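Local atomic coordinates of putative peptidase (Chlamydophila abortus, PDB entry 3CE2), a protein that is a putative zinc-dependent oligopeptidase of the M3B family, probably cutting a variety of small bioactive peptides. Residues A[468-473]-A[538-543]. Residues are numbered along the deposited sequence; the frame is centred on the assembly and turned at random.
Sequences TLFRQV and YATGII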
ATOM      1  N   THR A 468      -1.814   6.566 -10.152  1.00 46.48           N
ATOM      2  CA  THR A 468      -2.228   6.111  -8.843  1.00 47.44           C
ATOM      3  C   THR A 468      -3.544   6.726  -8.375  1.00 46.49           C
ATOM      4  O   THR A 468      -4.207   6.170  -7.497  1.00 48.74           O
ATOM      5  CB  THR A 468      -1.106   6.114  -7.748  1.00 48.62           C
ATOM      6  OG1 THR A 468      -1.480   6.937  -6.640  1.00 54.40           O
ATOM      7  CG2 THR A 468       0.236   6.514  -8.302  1.00 49.76           C
ATOM      8  N   LEU A 469      -3.962   7.834  -8.970  1.00 46.83           N
ATOM      9  CA  LEU A 469      -5.250   8.396  -8.576  1.00 41.62           C
ATOM     10  C   LEU A 469      -6.370   8.047  -9.557  1.00 43.57           C
ATOM     11  O   LEU A 469      -7.287   7.301  -9.219  1.00 44.60           O
ATOM     12  CB  LEU A 469      -5.137   9.895  -8.349  1.00 42.10           C
ATOM     13  CG  LEU A 469      -6.420  10.729  -8.318  1.00 49.56           C
ATOM     14  CD1 LEU A 469      -7.535  10.017  -7.615  1.00 52.52           C
ATOM     15  CD2 LEU A 469      -6.170  12.063  -7.645  1.00 48.09           C
ATOM     16  N   PHE A 470      -6.293   8.566 -10.776  1.00 47.51           N
ATOM     17  CA  PHE A 470      -7.373   8.372 -11.758  1.00 48.52           C
ATOM     18  C   PHE A 470      -7.574   6.926 -12.187  1.00 47.75           C
ATOM     19  O   PHE A 470      -8.697   6.398 -12.131  1.00 47.57           O
ATOM     20  CB  PHE A 470      -7.185   9.290 -12.977  1.00 45.72           C
ATOM     21  CG  PHE A 470      -7.492  10.720 -12.675  1.00 48.24           C
ATOM     22  CD1 PHE A 470      -8.767  11.227 -12.880  1.00 50.14           C
ATOM     23  CD2 PHE A 470      -6.536  11.540 -12.110  1.00 48.34           C
ATOM     24  CE1 PHE A 470      -9.081  12.541 -12.559  1.00 47.58           C
ATOM     25  CE2 PHE A 470      -6.840  12.857 -11.798  1.00 51.05           C
ATOM     26  CZ  PHE A 470      -8.116  13.353 -12.017  1.00 45.23           C
ATOM     27  N   ARG A 471      -6.486   6.290 -12.608  1.00 47.76           N
ATOM     28  CA  ARG A 471      -6.574   4.919 -13.060  1.00 46.07           C
ATOM     29  C   ARG A 471      -7.101   4.017 -11.961  1.00 41.38           C
ATOM     30  O   ARG A 471      -7.883   3.125 -12.239  1.00 42.64           O
ATOM     31  CB  ARG A 471      -5.251   4.398 -13.617  1.00 50.54           C
ATOM     32  CG  ARG A 471      -5.427   3.023 -14.227  1.00 65.33           C
ATOM     33  CD  ARG A 471      -4.663   2.829 -15.518  1.00 78.89           C
ATOM     34  NE  ARG A 471      -3.350   2.186 -15.355  1.00 90.32           N
ATOM     35  CZ  ARG A 471      -3.113   0.879 -15.510  1.00 92.24           C
ATOM     36  NH1 ARG A 471      -1.874   0.406 -15.360  1.00 91.28           N
ATOM     37  NH2 ARG A 471      -4.108   0.047 -15.811  1.00 92.05           N
ATOM     38  N   GLN A 472      -6.707   4.250 -10.711  1.00 37.34           N
ATOM     39  CA  GLN A 472      -7.234   3.419  -9.606  1.00 39.17           C
ATOM     40  C   GLN A 472      -8.716   3.654  -9.357  1.00 40.19           C
ATOM     41  O   GLN A 472      -9.451   2.740  -8.982  1.00 40.48           O
ATOM     42  CB  GLN A 472      -6.451   3.652  -8.328  1.00 37.11           C
ATOM     43  CG  GLN A 472      -4.948   3.508  -8.540  1.00 49.44           C
ATOM     44  CD  GLN A 472      -4.588   2.142  -9.093  1.00 54.22           C
ATOM     45  OE1 GLN A 472      -5.050   1.128  -8.593  1.00 60.69           O
ATOM     46  NE2 GLN A 472      -3.765   2.111 -10.124  1.00 59.74           N
ATOM     47  N   VAL A 473      -9.172   4.878  -9.583  1.00 39.40           N
ATOM     48  CA  VAL A 473     -10.565   5.187  -9.317  1.00 39.84           C
ATOM     49  C   VAL A 473     -11.424   4.566 -10.432  1.00 41.35           C
ATOM     50  O   VAL A 473     -12.539   4.062 -10.208  1.00 36.52           O
ATOM     51  CB  VAL A 473     -10.761   6.704  -9.194  1.00 41.14           C
ATOM     52  CG1 VAL A 473     -12.233   7.054  -9.174  1.00 41.46           C
ATOM     53  CG2 VAL A 473     -10.064   7.223  -7.944  1.00 36.46           C
ATOM     54  N   TYR A 538      -5.521   3.406  -2.698  1.00 47.50           N
ATOM     55  CA  TYR A 538      -4.333   4.012  -3.325  1.00 53.77           C
ATOM     56  C   TYR A 538      -4.615   5.465  -3.616  1.00 49.29           C
ATOM     57  O   TYR A 538      -3.795   6.341  -3.370  1.00 49.84           O
ATOM     58  CB  TYR A 538      -3.952   3.312  -4.630  1.00 66.86           C
ATOM     59  CG  TYR A 538      -3.436   1.898  -4.460  1.00 71.98           C
ATOM     60  CD1 TYR A 538      -2.894   1.466  -3.247  1.00 75.48           C
ATOM     61  CD2 TYR A 538      -3.467   0.999  -5.519  1.00 73.24           C
ATOM     62  CE1 TYR A 538      -2.411   0.164  -3.094  1.00 76.41           C
ATOM     63  CE2 TYR A 538      -2.977  -0.293  -5.383  1.00 74.64           C
ATOM     64  CZ  TYR A 538      -2.455  -0.704  -4.173  1.00 74.15           C
ATOM     65  OH  TYR A 538      -1.982  -1.989  -4.051  1.00 75.00           O
ATOM     66  N   ALA A 539      -5.812   5.694  -4.136  1.00 48.98           N
ATOM     67  CA  ALA A 539      -6.309   7.009  -4.479  1.00 39.46           C
ATOM     68  C   ALA A 539      -6.530   7.917  -3.260  1.00 40.71           C
ATOM     69  O   ALA A 539      -6.087   9.071  -3.236  1.00 41.03           O
ATOM     70  CB  ALA A 539      -7.588   6.846  -5.242  1.00 39.88           C
ATOM     71  N   THR A 540      -7.222   7.410  -2.251  1.00 36.49           N
ATOM     72  CA  THR A 540      -7.424   8.197  -1.046  1.00 39.29           C
ATOM     73  C   THR A 540      -6.062   8.551  -0.435  1.00 39.68           C
ATOM     74  O   THR A 540      -5.806   9.697  -0.107  1.00 48.88           O
ATOM     75  CB  THR A 540      -8.329   7.472  -0.017  1.00 38.21           C
ATOM     76  OG1 THR A 540      -7.823   6.158   0.215  1.00 53.39           O
ATOM     77  CG2 THR A 540      -9.736   7.335  -0.545  1.00 36.62           C
ATOM     78  N   GLY A 541      -5.172   7.578  -0.304  1.00 42.32           N
ATOM     79  CA  GLY A 541      -3.806   7.865   0.117  1.00 34.07           C
ATOM     80  C   GLY A 541      -3.162   9.014  -0.653  1.00 38.22           C
ATOM     81  O   GLY A 541      -2.682   9.980  -0.051  1.00 39.39           O
ATOM     82  N   ILE A 542      -3.156   8.954  -1.983  1.00 33.67           N
ATOM     83  CA  ILE A 542      -2.532  10.052  -2.720  1.00 39.07           C
ATOM     84  C   ILE A 542      -3.285  11.387  -2.567  1.00 41.86           C
ATOM     85  O   ILE A 542      -2.662  12.460  -2.445  1.00 39.55           O
ATOM     86  CB  ILE A 542      -2.216   9.714  -4.206  1.00 43.66           C
ATOM     87  CG1 ILE A 542      -1.425  10.859  -4.831  1.00 46.31           C
ATOM     88  CG2 ILE A 542      -3.470   9.464  -5.007  1.00 40.94           C
ATOM     89  CD1 ILE A 542      -0.274  10.387  -5.704  1.00 46.78           C
ATOM     90  N   ILE A 543      -4.613  11.323  -2.521  1.00 35.99           N
ATOM     91  CA  ILE A 543      -5.389  12.527  -2.267  1.00 37.69           C
ATOM     92  C   ILE A 543      -4.970  13.140  -0.927  1.00 41.44           C
ATOM     93  O   ILE A 543      -4.662  14.329  -0.834  1.00 42.69           O
ATOM     94  CB  ILE A 543      -6.895  12.243  -2.351  1.00 39.32           C
ATOM     95  CG1 ILE A 543      -7.291  12.114  -3.816  1.00 38.57           C
ATOM     96  CG2 ILE A 543      -7.704  13.342  -1.714  1.00 34.19           C
ATOM     97  CD1 ILE A 543      -8.599  11.392  -4.018  1.00 43.00           C
TER
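Two helices of the peptidase M3 catalytic region, 451-487 and 536-553, pack nearly antiparallel here beside the zinc site, with A539 set against L469 and V473. The short axes of 468-473 and 538-543 approach to 8.2 Å at an angle of 153°, and within these segments the CA atoms of L469 and A539 are the nearest pair, 4.5 Å apart, which the small alanine side chain permits. Its CB meets V473 CG2 at 3.7 Å and also touches L469 CD1. The leucine fork then reaches on to I543: with CG anti to the backbone N (chi1 163°), CD2 sits 4.0 Å from I543 CG1, the two side chains crossing at about a right angle. One turn on from A539, I542 places CG2 3.8 Å from L469 CB, and the same methyl lies 3.6 Å from T468 OG1, an apolar neighbour for that hydroxyl.

On the Y538 side of the contact, Q472 bends at chi2 and brings OE1 to the edge of the Y538 ring, near its plane and 3.5 Å from CD2; amide and ring planes stand 59° apart. At the other end of that amide, NE2 is hydrogen-bonded to the carbonyl of S467, five residues earlier on the same helix.

Y538 lies about 6 Å, side chain to side chain, from E430, which binds zinc with H402 and H406 of the HExxH helix 394-416. Helix 278-289 covers V473 and I543 through L284, while I592 of helix 590-607 also packs on I543.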